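Local coordinates for RabGDI protein (Plasmodium falciparum 3D7, PDB 3P1W) that probably acts as a Rab GDP-dissociation inhibitor, keeping Rab GTPases in their GDP-bound state and so taking part in the control of vesicle transport, at residues A[79-84]-A[405-410]; A[137-142]-A[399-404]; A[154-159]-A[203-208]; A[292-295]-A[299-302]; A[428-433]-A[443-448]. All coordinates share one frame; numbering follows the deposited sequence.

Contact 1 (A[79-84]-A[405-410]); sequences SKYGEN and IEEKFV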
# COMPACT_ATOMS: atom_id res chain seq x y z
N SER A 79 11.61 11.94 -26.90
CA SER A 79 11.49 10.85 -27.87
C SER A 79 12.02 9.52 -27.39
O SER A 79 11.50 8.48 -27.76
CB SER A 79 12.22 11.21 -29.17
OG SER A 79 11.46 12.16 -29.87
N LYS A 80 13.05 9.54 -26.55
CA LYS A 80 13.67 8.30 -26.09
C LYS A 80 12.73 7.42 -25.27
O LYS A 80 13.03 6.25 -25.07
CB LYS A 80 14.96 8.55 -25.32
CG LYS A 80 14.83 9.30 -24.02
CD LYS A 80 16.22 9.44 -23.40
CE LYS A 80 16.20 10.22 -22.11
NZ LYS A 80 17.58 10.27 -21.53
N TYR A 81 11.62 7.98 -24.79
CA TYR A 81 10.68 7.20 -23.97
C TYR A 81 9.68 6.42 -24.80
O TYR A 81 8.95 5.59 -24.27
CB TYR A 81 9.98 8.10 -22.95
CG TYR A 81 10.93 8.67 -21.92
CD1 TYR A 81 12.07 7.97 -21.54
CD2 TYR A 81 10.67 9.89 -21.32
CE1 TYR A 81 12.93 8.47 -20.60
CE2 TYR A 81 11.55 10.40 -20.37
CZ TYR A 81 12.67 9.68 -20.02
OH TYR A 81 13.56 10.17 -19.09
N GLY A 82 9.63 6.68 -26.10
CA GLY A 82 8.86 5.85 -27.01
C GLY A 82 7.37 6.08 -26.86
O GLY A 82 6.94 7.19 -26.51
N GLU A 83 6.58 5.04 -27.14
CA GLU A 83 5.13 5.17 -27.25
C GLU A 83 4.41 5.01 -25.93
O GLU A 83 4.88 4.30 -25.05
CB GLU A 83 4.57 4.12 -28.22
CG GLU A 83 4.89 4.37 -29.68
CD GLU A 83 4.46 3.22 -30.55
OE1 GLU A 83 5.05 2.11 -30.43
OE2 GLU A 83 3.53 3.42 -31.36
N ASN A 84 3.23 5.63 -25.84
CA ASN A 84 2.39 5.56 -24.65
C ASN A 84 2.09 4.15 -24.12
O ASN A 84 2.01 3.96 -22.91
CB ASN A 84 1.07 6.29 -24.90
CG ASN A 84 1.15 7.76 -24.59
OD1 ASN A 84 1.70 8.16 -23.57
ND2 ASN A 84 0.53 8.59 -25.45
N ILE A 405 19.15 9.93 -11.96
CA ILE A 405 17.73 10.13 -12.17
C ILE A 405 17.50 10.97 -13.41
O ILE A 405 18.00 12.10 -13.49
CB ILE A 405 17.05 10.81 -10.94
CG1 ILE A 405 17.23 9.94 -9.69
CG2 ILE A 405 15.57 11.14 -11.24
CD1 ILE A 405 17.03 10.70 -8.34
N GLU A 406 16.73 10.46 -14.36
CA GLU A 406 16.48 11.23 -15.61
C GLU A 406 15.45 12.32 -15.42
O GLU A 406 15.62 13.44 -15.92
CB GLU A 406 16.04 10.32 -16.75
CG GLU A 406 17.06 9.26 -17.09
CD GLU A 406 16.72 8.44 -18.32
OE1 GLU A 406 15.66 8.65 -18.96
OE2 GLU A 406 17.52 7.56 -18.65
N GLU A 407 14.36 11.97 -14.75
CA GLU A 407 13.25 12.89 -14.50
C GLU A 407 12.59 12.59 -13.16
O GLU A 407 12.55 11.43 -12.73
CB GLU A 407 12.18 12.76 -15.58
CG GLU A 407 12.62 13.05 -17.02
CD GLU A 407 13.04 14.48 -17.27
OE1 GLU A 407 12.67 15.38 -16.48
OE2 GLU A 407 13.70 14.71 -18.31
N LYS A 408 12.05 13.63 -12.54
CA LYS A 408 11.31 13.54 -11.28
C LYS A 408 9.91 14.12 -11.46
O LYS A 408 9.73 15.18 -12.07
CB LYS A 408 11.99 14.35 -10.18
CG LYS A 408 13.26 13.74 -9.64
CD LYS A 408 13.97 14.73 -8.72
CE LYS A 408 15.41 14.29 -8.43
NZ LYS A 408 16.13 15.30 -7.56
N PHE A 409 8.93 13.43 -10.93
CA PHE A 409 7.55 13.88 -10.93
C PHE A 409 7.04 13.86 -9.47
O PHE A 409 6.81 12.80 -8.92
CB PHE A 409 6.72 12.95 -11.80
CG PHE A 409 7.27 12.72 -13.18
CD1 PHE A 409 6.76 13.42 -14.25
CD2 PHE A 409 8.31 11.82 -13.41
CE1 PHE A 409 7.24 13.22 -15.55
CE2 PHE A 409 8.82 11.63 -14.69
CZ PHE A 409 8.27 12.34 -15.78
N VAL A 410 6.91 15.03 -8.85
CA VAL A 410 6.64 15.15 -7.44
C VAL A 410 5.20 15.56 -7.17
O VAL A 410 4.67 16.47 -7.83
CB VAL A 410 7.51 16.22 -6.78
CG1 VAL A 410 7.14 16.31 -5.30
CG2 VAL A 410 9.00 15.89 -6.96
O HOH W 1 18.79 7.83 -21.69
O HOH W 2 14.60 12.73 -19.73
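Tyr81 and Lys80 reach from a short 3-10 segment to Glu406, which sits in a classic beta bulge of strand 405-418: Glu406 and Glu407 both face Ile332 of the neighbouring strand 320-333. The bulge turns two acidic side chains toward the 79-84 loop, where a lysine and a tyrosine suit them.

The direct hydrogen bond is short. Tyr81 OH donates to Glu406 OE1 at 2.6 Å, entering by the anti lone pair of that oxygen. Phenol ring and carboxylate lie nearly coplanar, 14° apart, and OE1 sits in the ring plane at its edge. With CG of Tyr81 beside its backbone N (chi1 -65°), the ring points at the bulge; Trp87 packs edge-to-face on it and Ile332 also touches it.

The ionic part is looser. Lys80 NZ forms a salt bridge with the same OE1 at 3.6 Å, its chain fully extended beyond CG. The other oxygen, OE2, is held by Lys377 and by the hydroxyl of Ser334, so two lysines and two hydroxyls surround one carboxylate, which would probably favour its charged form.

Packing is slight: the aliphatic CG of Glu407 touches Tyr81 OH at 3.7 Å, near the plane of the ring.

Waters finish the contact. One accepts from Lys80 NZ at 2.7 Å and gives a weak bond to Glu406 OE2. The second links the tyrosine to the other glutamate of the bulge, donating to Tyr81 OH at 2.8 Å and to Glu407 OE2 at 2.6 Å.

Contact 2 (A[137-142]-A[399-404]); sequences EKFIHK and LELLGT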
# COMPACT_ATOMS: atom_id res chain seq x y z
N GLU A 137 31.25 1.20 2.56
CA GLU A 137 30.07 1.80 3.15
C GLU A 137 28.85 1.15 2.48
O GLU A 137 28.87 0.86 1.28
CB GLU A 137 30.08 3.31 2.93
CG GLU A 137 28.87 4.04 3.50
CD GLU A 137 28.95 5.53 3.33
OE1 GLU A 137 29.54 5.98 2.34
OE2 GLU A 137 28.42 6.25 4.20
N LYS A 138 27.82 0.86 3.27
CA LYS A 138 26.60 0.25 2.72
C LYS A 138 25.38 0.93 3.28
O LYS A 138 25.43 1.48 4.39
CB LYS A 138 26.54 -1.23 3.02
CG LYS A 138 27.69 -2.06 2.39
CD LYS A 138 27.65 -3.45 2.95
CE LYS A 138 28.77 -4.34 2.39
NZ LYS A 138 30.10 -3.88 2.86
N PHE A 139 24.28 0.84 2.52
CA PHE A 139 23.02 1.48 2.87
C PHE A 139 21.85 0.53 2.90
O PHE A 139 21.05 0.59 3.82
CB PHE A 139 22.71 2.63 1.93
CG PHE A 139 23.73 3.73 1.97
CD1 PHE A 139 23.65 4.71 2.93
CD2 PHE A 139 24.77 3.76 1.05
CE1 PHE A 139 24.63 5.73 3.00
CE2 PHE A 139 25.74 4.77 1.09
CZ PHE A 139 25.66 5.76 2.07
N ILE A 140 21.73 -0.31 1.89
CA ILE A 140 20.57 -1.20 1.80
C ILE A 140 20.96 -2.65 1.61
O ILE A 140 22.02 -2.96 1.04
CB ILE A 140 19.60 -0.74 0.71
CG1 ILE A 140 20.27 -0.80 -0.67
CG2 ILE A 140 19.06 0.67 1.05
CD1 ILE A 140 19.39 -0.38 -1.84
N HIS A 141 20.10 -3.53 2.12
CA HIS A 141 20.38 -4.95 2.26
C HIS A 141 19.12 -5.78 2.02
O HIS A 141 18.01 -5.34 2.33
CB HIS A 141 20.90 -5.24 3.68
CG HIS A 141 21.92 -4.25 4.17
ND1 HIS A 141 23.28 -4.47 4.09
CD2 HIS A 141 21.77 -3.05 4.78
CE1 HIS A 141 23.93 -3.43 4.59
NE2 HIS A 141 23.03 -2.56 5.03
N LYS A 142 19.29 -6.98 1.47
CA LYS A 142 18.21 -7.92 1.33
C LYS A 142 17.64 -8.24 2.68
O LYS A 142 18.39 -8.39 3.65
CB LYS A 142 18.69 -9.23 0.72
CG LYS A 142 18.94 -9.20 -0.74
CD LYS A 142 19.51 -10.58 -1.16
CE LYS A 142 19.59 -10.76 -2.67
NZ LYS A 142 20.09 -12.15 -3.01
N LEU A 399 16.60 9.72 -2.30
CA LEU A 399 16.83 9.92 -3.73
C LEU A 399 18.28 9.63 -4.12
O LEU A 399 18.52 9.17 -5.23
CB LEU A 399 16.47 11.33 -4.16
CG LEU A 399 14.99 11.69 -4.19
CD1 LEU A 399 14.80 13.23 -4.36
CD2 LEU A 399 14.27 10.92 -5.27
N GLU A 400 19.21 9.89 -3.20
CA GLU A 400 20.63 9.58 -3.46
C GLU A 400 20.91 8.09 -3.63
O GLU A 400 21.97 7.73 -4.15
CB GLU A 400 21.54 10.13 -2.35
CG GLU A 400 21.57 11.62 -2.30
CD GLU A 400 22.43 12.17 -1.14
OE1 GLU A 400 23.06 11.38 -0.39
OE2 GLU A 400 22.42 13.40 -0.95
N LEU A 401 19.99 7.23 -3.19
CA LEU A 401 20.14 5.81 -3.37
C LEU A 401 19.94 5.34 -4.81
O LEU A 401 20.33 4.23 -5.14
CB LEU A 401 19.17 5.03 -2.47
CG LEU A 401 19.31 5.24 -0.98
CD1 LEU A 401 18.10 4.61 -0.28
CD2 LEU A 401 20.66 4.61 -0.51
N LEU A 402 19.33 6.18 -5.66
CA LEU A 402 18.74 5.69 -6.93
C LEU A 402 19.66 5.69 -8.16
O LEU A 402 19.27 5.20 -9.22
CB LEU A 402 17.51 6.53 -7.27
CG LEU A 402 16.40 6.61 -6.21
CD1 LEU A 402 15.21 7.46 -6.73
CD2 LEU A 402 15.95 5.19 -5.76
N GLY A 403 20.86 6.25 -8.01
CA GLY A 403 21.75 6.45 -9.13
C GLY A 403 21.27 7.64 -9.93
O GLY A 403 20.62 8.55 -9.40
N THR A 404 21.59 7.64 -11.22
CA THR A 404 21.26 8.76 -12.08
C THR A 404 19.76 8.81 -12.33
O THR A 404 19.17 7.85 -12.82
CB THR A 404 21.99 8.65 -13.41
OG1 THR A 404 23.40 8.70 -13.15
CG2 THR A 404 21.60 9.81 -14.32
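Leu401 meets Phe139 and Ile140 with its two methyl branches, one to each residue. Its CD2 lies 3.8 Å from Phe139 CB and 4.0 Å from Phe139 CG, so it touches the root of the aromatic side chain and comes to the ring obliquely. The other methyl, CD1, makes the looser approach, 4.3 Å from Ile140 CG2. A forked leucine fits here because it can spread over two consecutive residues of a strand; CG stands beside the backbone N (chi1 -60°), which directs the branch point toward the strand. No hydrogen bond joins the two segments, and the interaction is wholly apolar.

That two consecutive strand residues both face Leu401 is consistent with the departure from regular beta geometry at Phe139, whose psi is -45°. The contact therefore joins strand 138-142, hydrogen-bonded antiparallel to strand 117-129 in a beta hairpin, to the chain at the C-terminal side of helix 396-400. Further out, the Phe139 ring meets His128 with planes about 20° apart and leans on Tyr126, both from strand 117-129, while Ile140 also packs on Thr340.

On the helix side, Leu402 N bonds to Leu399 O at 3.1 Å, a turn bond just before Gly403. Leu399 and Leu402 pack on Cys331 of strand 320-333 and Val382 of strand 378-385. Gly403 then leaves the helical path with positive phi, a conformation easily adopted without a side chain, and leads the chain toward strand 405-418.

Contact 3 (A[154-159]-A[203-208]); sequences PLLSLM and QLTIDF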
# COMPACT_ATOMS: atom_id res chain seq x y z
N PRO A 154 24.14 -9.82 5.86
CA PRO A 154 25.03 -8.68 6.16
C PRO A 154 24.44 -7.67 7.16
O PRO A 154 25.14 -6.78 7.65
CB PRO A 154 25.25 -8.04 4.80
CG PRO A 154 24.04 -8.43 4.00
CD PRO A 154 23.70 -9.82 4.45
N LEU A 155 23.16 -7.81 7.48
CA LEU A 155 22.53 -6.98 8.50
C LEU A 155 22.94 -7.32 9.92
O LEU A 155 22.68 -6.56 10.85
CB LEU A 155 21.00 -7.11 8.39
CG LEU A 155 20.29 -6.49 7.19
CD1 LEU A 155 18.88 -7.10 7.04
CD2 LEU A 155 20.19 -4.99 7.36
N LEU A 156 23.58 -8.48 10.10
CA LEU A 156 23.80 -9.03 11.42
C LEU A 156 25.28 -9.37 11.61
O LEU A 156 25.91 -9.88 10.70
CB LEU A 156 22.97 -10.31 11.55
CG LEU A 156 21.47 -10.20 11.24
CD1 LEU A 156 20.85 -11.59 11.12
CD2 LEU A 156 20.78 -9.38 12.30
N SER A 157 25.83 -9.07 12.78
CA SER A 157 27.17 -9.56 13.14
C SER A 157 27.22 -11.08 13.11
O SER A 157 26.19 -11.74 13.21
CB SER A 157 27.48 -9.11 14.56
OG SER A 157 26.74 -9.91 15.48
N LEU A 158 28.44 -11.65 13.07
CA LEU A 158 28.63 -13.09 12.94
C LEU A 158 27.80 -13.89 13.95
O LEU A 158 27.24 -14.93 13.61
CB LEU A 158 30.11 -13.46 13.10
CG LEU A 158 30.53 -14.82 12.53
CD1 LEU A 158 30.31 -14.86 11.03
CD2 LEU A 158 32.00 -15.12 12.87
N MET A 159 27.44 -14.17 15.06
CA MET A 159 26.91 -14.29 16.41
C MET A 159 25.45 -13.87 16.37
O MET A 159 24.58 -14.68 16.66
CB MET A 159 27.69 -13.43 17.40
N GLN A 203 19.29 -4.24 18.76
CA GLN A 203 18.36 -3.21 18.35
C GLN A 203 18.19 -3.13 16.83
O GLN A 203 17.07 -3.07 16.35
CB GLN A 203 18.77 -1.83 18.92
CG GLN A 203 17.80 -0.69 18.60
CD GLN A 203 16.33 -1.07 18.84
OE1 GLN A 203 16.00 -1.70 19.85
NE2 GLN A 203 15.45 -0.68 17.91
N LEU A 204 19.30 -3.15 16.09
CA LEU A 204 19.25 -3.13 14.63
C LEU A 204 18.49 -4.34 14.08
O LEU A 204 17.75 -4.22 13.09
CB LEU A 204 20.67 -3.04 14.05
CG LEU A 204 21.34 -1.67 14.21
CD1 LEU A 204 22.86 -1.76 13.91
CD2 LEU A 204 20.66 -0.60 13.35
N THR A 205 18.61 -5.49 14.74
CA THR A 205 17.84 -6.67 14.33
C THR A 205 16.35 -6.45 14.53
O THR A 205 15.55 -6.73 13.63
CB THR A 205 18.27 -7.92 15.10
OG1 THR A 205 19.68 -8.05 14.99
CG2 THR A 205 17.59 -9.18 14.52
N ILE A 206 16.01 -5.94 15.71
CA ILE A 206 14.64 -5.57 16.07
C ILE A 206 14.08 -4.56 15.06
O ILE A 206 12.92 -4.68 14.62
CB ILE A 206 14.58 -5.00 17.51
CG1 ILE A 206 14.82 -6.14 18.53
CG2 ILE A 206 13.22 -4.35 17.79
CD1 ILE A 206 15.22 -5.68 19.94
N ASP A 207 14.91 -3.61 14.67
CA ASP A 207 14.53 -2.61 13.67
C ASP A 207 14.04 -3.22 12.37
O ASP A 207 12.94 -2.86 11.92
CB ASP A 207 15.70 -1.69 13.36
CG ASP A 207 16.06 -0.79 14.50
OD1 ASP A 207 15.26 -0.70 15.46
OD2 ASP A 207 17.17 -0.20 14.44
N PHE A 208 14.83 -4.09 11.74
CA PHE A 208 14.38 -4.63 10.44
C PHE A 208 13.30 -5.68 10.61
O PHE A 208 12.42 -5.81 9.75
CB PHE A 208 15.54 -5.11 9.54
CG PHE A 208 16.06 -6.50 9.86
CD1 PHE A 208 15.35 -7.63 9.47
CD2 PHE A 208 17.28 -6.66 10.49
CE1 PHE A 208 15.84 -8.90 9.76
CE2 PHE A 208 17.78 -7.93 10.77
CZ PHE A 208 17.06 -9.04 10.41
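Leu155 and Leu156 of the loop leading into helix 158-173 close over the first turns of helix 203-213, in a buried contact of a largely helical part of the chain. Ser157 is the N-cap of helix 158-173: its OG takes the backbone N-H of Glu160, a bond that ties the end of the loop to the helix start.

The aromatic contact is a CH-pi interaction. Leu155 CD1 stands over one face of the Phe208 ring, 3.9 Å from the ring centroid and 14° off the normal. On the opposite face lies the carbonyl oxygen of Thr205, one turn back in the same helix. Phe208 holds CG between its backbone N and carbonyl carbon (chi1 81°), and this folds the ring back along the helix toward the loop.

Apolar packing completes the fit. Leu156 approaches at about a right angle and brings CD2 to the edge of the Phe208 ring, 3.7 Å from CE2, so successive leucines serve a face and an edge of one phenylalanine. Val125, Pro144 and Tyr168 also touch this ring.

The polar element is Thr205, well placed because its hydroxyl has a partner across the gap in Glu160 OE1 and its methyl can join the apolar side. Leu156 CD2 rests against both branches of Thr205, 3.9 Å from Thr205 CG2 and a close 3.2 Å from Thr205 OG1.

Contact 4 (A[292-295]-A[299-302]); sequences GIKS and EIAY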
# COMPACT_ATOMS: atom_id res chain seq x y z
N GLY A 292 -29.87 10.52 -0.87
CA GLY A 292 -29.64 10.55 -2.32
C GLY A 292 -28.48 11.43 -2.76
O GLY A 292 -27.78 12.01 -1.92
N ILE A 293 -28.27 11.51 -4.08
CA ILE A 293 -27.25 12.40 -4.68
C ILE A 293 -27.78 13.03 -5.98
O ILE A 293 -28.62 12.45 -6.68
CB ILE A 293 -25.93 11.66 -4.99
CG1 ILE A 293 -26.17 10.48 -5.93
CG2 ILE A 293 -25.23 11.17 -3.69
CD1 ILE A 293 -25.24 10.47 -7.10
N LYS A 294 -27.30 14.24 -6.29
CA LYS A 294 -27.71 14.98 -7.48
C LYS A 294 -26.49 15.39 -8.27
O LYS A 294 -25.43 15.61 -7.69
CB LYS A 294 -28.46 16.26 -7.11
CG LYS A 294 -29.79 16.08 -6.41
CD LYS A 294 -30.40 17.44 -6.01
CE LYS A 294 -30.72 18.31 -7.24
NZ LYS A 294 -31.74 19.37 -6.95
N SER A 295 -26.66 15.55 -9.58
CA SER A 295 -25.55 15.96 -10.46
C SER A 295 -25.79 17.35 -11.05
O SER A 295 -26.84 17.95 -10.85
CB SER A 295 -25.36 14.94 -11.58
OG SER A 295 -26.32 15.12 -12.61
N GLU A 299 -29.41 14.96 -12.84
CA GLU A 299 -29.67 13.56 -12.53
C GLU A 299 -29.84 13.43 -11.03
O GLU A 299 -29.17 14.11 -10.27
CB GLU A 299 -28.52 12.67 -13.00
CG GLU A 299 -28.23 12.76 -14.49
CD GLU A 299 -26.78 12.47 -14.83
OE1 GLU A 299 -26.55 11.55 -15.65
OE2 GLU A 299 -25.88 13.16 -14.29
N ILE A 300 -30.76 12.57 -10.60
CA ILE A 300 -30.91 12.27 -9.18
C ILE A 300 -31.09 10.76 -8.96
O ILE A 300 -31.73 10.07 -9.77
CB ILE A 300 -32.12 13.03 -8.57
CG1 ILE A 300 -32.10 12.94 -7.03
CG2 ILE A 300 -33.42 12.49 -9.14
CD1 ILE A 300 -33.19 13.75 -6.33
N ALA A 301 -30.52 10.26 -7.86
CA ALA A 301 -30.76 8.89 -7.42
C ALA A 301 -30.83 8.87 -5.91
O ALA A 301 -30.19 9.69 -5.23
CB ALA A 301 -29.67 7.95 -7.92
N TYR A 302 -31.58 7.93 -5.37
CA TYR A 302 -31.72 7.79 -3.94
C TYR A 302 -30.90 6.58 -3.48
O TYR A 302 -30.58 5.70 -4.28
CB TYR A 302 -33.21 7.71 -3.56
CG TYR A 302 -33.91 9.03 -3.79
CD1 TYR A 302 -33.84 10.05 -2.83
CD2 TYR A 302 -34.58 9.30 -4.98
CE1 TYR A 302 -34.45 11.28 -3.03
CE2 TYR A 302 -35.20 10.53 -5.19
CZ TYR A 302 -35.13 11.52 -4.21
OH TYR A 302 -35.73 12.73 -4.40
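Gly292 to Lys294 pair antiparallel with Ile300 to Tyr302 in a beta hairpin, the strand axes 4.7 Å apart with their directions at 171°. Ile293 and Ala301 form the hydrogen-bonded pair: Ile293 N bonds to Ala301 O at 2.9 Å and Ala301 N returns to Ile293 O at 3.1 Å, both nearly straight. Lys294 with Ile300 and Gly292 with Tyr302 are non-hydrogen-bonded pairs. At Gly292 the strands close to 3.8 Å between its CA and that of Tyr302; glycine suits this place, which has no room for a side chain between Ala301 O and the Tyr302 ring.

Ile293 and Ala301 share one face of the sheet and are buried against Ile24 of strand 20-26, where branched and small apolar groups fit together. On the other face Lys294 crosses Ile300, CG to CG1 at 3.9 Å, laying its aliphatic part on the isoleucine before its chain bends at chi3 (63°) and carries the ammonium end away.

Near the turn, Ser295 N bonds to Glu299 O, in the carbonyl plane. The serine hydroxyl lies between its own backbone N and carbonyl carbon (chi1 79°), facing across the turn, where Ser295 OG accepts the N-H of Asp297 and, at 3.1 Å, that of Glu299 N. Glu299 OE1 pairs with Lys277, whereas its OE2 receives Ser295 OG through the anti lone pair at 2.6 Å.

Contact 5 (A[428-433]-A[443-448]); sequences FVTSSY and TNDLLQ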
# COMPACT_ATOMS: atom_id res chain seq x y z
N PHE A 428 -19.83 7.04 4.39
CA PHE A 428 -18.59 6.39 4.85
C PHE A 428 -17.49 6.88 3.96
O PHE A 428 -17.56 6.67 2.75
CB PHE A 428 -18.71 4.86 4.73
CG PHE A 428 -19.72 4.26 5.65
CD1 PHE A 428 -19.33 3.66 6.83
CD2 PHE A 428 -21.08 4.33 5.36
CE1 PHE A 428 -20.27 3.12 7.69
CE2 PHE A 428 -22.04 3.80 6.23
CZ PHE A 428 -21.62 3.19 7.40
N VAL A 429 -16.49 7.53 4.56
CA VAL A 429 -15.41 8.17 3.82
C VAL A 429 -14.12 7.37 3.96
O VAL A 429 -13.70 7.05 5.06
CB VAL A 429 -15.19 9.64 4.27
CG1 VAL A 429 -14.15 10.30 3.41
CG2 VAL A 429 -16.52 10.46 4.16
N THR A 430 -13.52 7.02 2.83
CA THR A 430 -12.20 6.34 2.84
C THR A 430 -11.10 7.32 3.25
O THR A 430 -11.16 8.51 2.92
CB THR A 430 -11.87 5.69 1.49
OG1 THR A 430 -11.93 6.66 0.44
CG2 THR A 430 -12.81 4.51 1.19
N SER A 431 -10.12 6.83 3.99
CA SER A 431 -8.94 7.63 4.32
C SER A 431 -8.04 7.82 3.10
O SER A 431 -8.05 7.04 2.13
CB SER A 431 -8.17 6.99 5.50
OG SER A 431 -7.62 5.75 5.12
N SER A 432 -7.23 8.86 3.12
CA SER A 432 -6.27 9.07 2.06
C SER A 432 -5.23 7.96 2.11
O SER A 432 -4.97 7.42 3.18
CB SER A 432 -5.58 10.41 2.22
OG SER A 432 -6.53 11.45 2.37
N TYR A 433 -4.65 7.63 0.95
CA TYR A 433 -3.58 6.63 0.86
C TYR A 433 -2.33 7.17 1.56
O TYR A 433 -1.93 8.31 1.33
CB TYR A 433 -3.26 6.23 -0.59
CG TYR A 433 -4.45 5.59 -1.24
CD1 TYR A 433 -4.70 4.23 -1.11
CD2 TYR A 433 -5.39 6.38 -1.89
CE1 TYR A 433 -5.84 3.68 -1.65
CE2 TYR A 433 -6.53 5.83 -2.43
CZ TYR A 433 -6.74 4.48 -2.31
OH TYR A 433 -7.90 3.95 -2.81
N THR A 443 -6.01 -1.78 2.80
CA THR A 443 -6.95 -2.89 3.00
C THR A 443 -7.61 -2.78 4.39
O THR A 443 -8.84 -3.00 4.53
CB THR A 443 -6.27 -4.26 2.84
OG1 THR A 443 -5.54 -4.28 1.62
CG2 THR A 443 -7.33 -5.40 2.84
N ASN A 444 -6.83 -2.45 5.41
CA ASN A 444 -7.36 -2.26 6.76
C ASN A 444 -8.48 -1.22 6.81
O ASN A 444 -9.52 -1.45 7.45
CB ASN A 444 -6.29 -1.86 7.76
CG ASN A 444 -5.30 -3.02 8.08
OD1 ASN A 444 -5.57 -4.18 7.80
ND2 ASN A 444 -4.15 -2.67 8.64
N ASP A 445 -8.28 -0.10 6.12
CA ASP A 445 -9.29 0.95 6.08
C ASP A 445 -10.56 0.47 5.40
O ASP A 445 -11.64 0.66 5.93
CB ASP A 445 -8.76 2.19 5.35
CG ASP A 445 -9.77 3.33 5.30
OD1 ASP A 445 -10.33 3.70 6.36
OD2 ASP A 445 -10.00 3.86 4.18
N LEU A 446 -10.44 -0.16 4.23
CA LEU A 446 -11.64 -0.64 3.54
C LEU A 446 -12.34 -1.74 4.33
O LEU A 446 -13.57 -1.78 4.36
CB LEU A 446 -11.37 -1.02 2.07
CG LEU A 446 -10.61 -2.30 1.71
CD1 LEU A 446 -11.62 -3.47 1.68
CD2 LEU A 446 -9.94 -2.15 0.34
N LEU A 447 -11.57 -2.58 5.02
CA LEU A 447 -12.18 -3.58 5.90
C LEU A 447 -12.95 -2.97 7.08
O LEU A 447 -14.00 -3.47 7.46
CB LEU A 447 -11.15 -4.57 6.42
CG LEU A 447 -10.68 -5.56 5.34
CD1 LEU A 447 -9.56 -6.41 5.89
CD2 LEU A 447 -11.84 -6.43 4.83
N GLN A 448 -12.41 -1.89 7.65
CA GLN A 448 -13.09 -1.16 8.73
C GLN A 448 -14.39 -0.56 8.18
O GLN A 448 -15.45 -0.66 8.82
CB GLN A 448 -12.17 -0.06 9.30
CG GLN A 448 -12.62 0.55 10.64
CD GLN A 448 -11.75 1.74 11.09
OE1 GLN A 448 -11.84 2.84 10.55
NE2 GLN A 448 -10.91 1.50 12.09
O HOH W 3 -12.05 5.67 6.72
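The carboxylate of Asp445 is the flat group here, and Ser431 N meets its OD2 from above the plane, 38° out of it. The contact joins a helix to the chain after a strand: Asp445 projects from helix 440-454 toward the residues that follow strand 427-429, which pairs in parallel with strand 305-308 in a mixed sheet, consistent with the family's place in the Rossmann-like clan. Ser431 N donates to Asp445 OD2 at 3.0 Å with an N-H...O angle of 155°. The serine hydroxyl lies near the same group, Ser431 OG being 3.2 Å from Asp445 CG.

At the other oxygen a water adds a bridge. It donates to Asp445 OD1 at 2.6 Å and to Val429 O at 2.7 Å, so one oxygen reaches Ser431 of the loop directly, while the other reaches the end of the strand at Val429 through water. Asp445 has its CG anti to the backbone N (chi1 -179°), which swings the short side chain out from the helix to the loop.

The charge has a stronger partner in Lys31 of helix 30-41, whose NZ forms a salt bridge with OD2 and also bonds to Ser431 O. One lysine thus ties helix and loop together, and would probably stabilise the aspartate as an anion. The same lysine makes a cation-pi contact with Tyr433.

Thr430 crosses the aspartate at about a right angle. Its hydroxyl is turned to Glu32 OE2, while its carbon side borders the carboxylate: Thr430 CB lies 3.8 Å from Asp445 OD2.

Contacts 1, 2 and 3 form a connected series. Contacts 1 and 2 share the passage from helix 396-400 into strand 405-418, with Ile405 CD1 3.8 Å from Leu399 O, though their centres are about 21 Å apart. Contact 3, centred about 18 Å from contact 2, touches its strand where His141 CD2 lies 3.6 Å from Leu155 CD2. Contacts 4 and 5 belong to another sheet, the one containing strand 20-26; their centres are about 24 Å apart without touching, and they lie across the chain's centre from contacts 2 and 3. The greatest separation is about 58 Å, between the centres of contacts 3 and 4, so the contacts are spread widely over the chain.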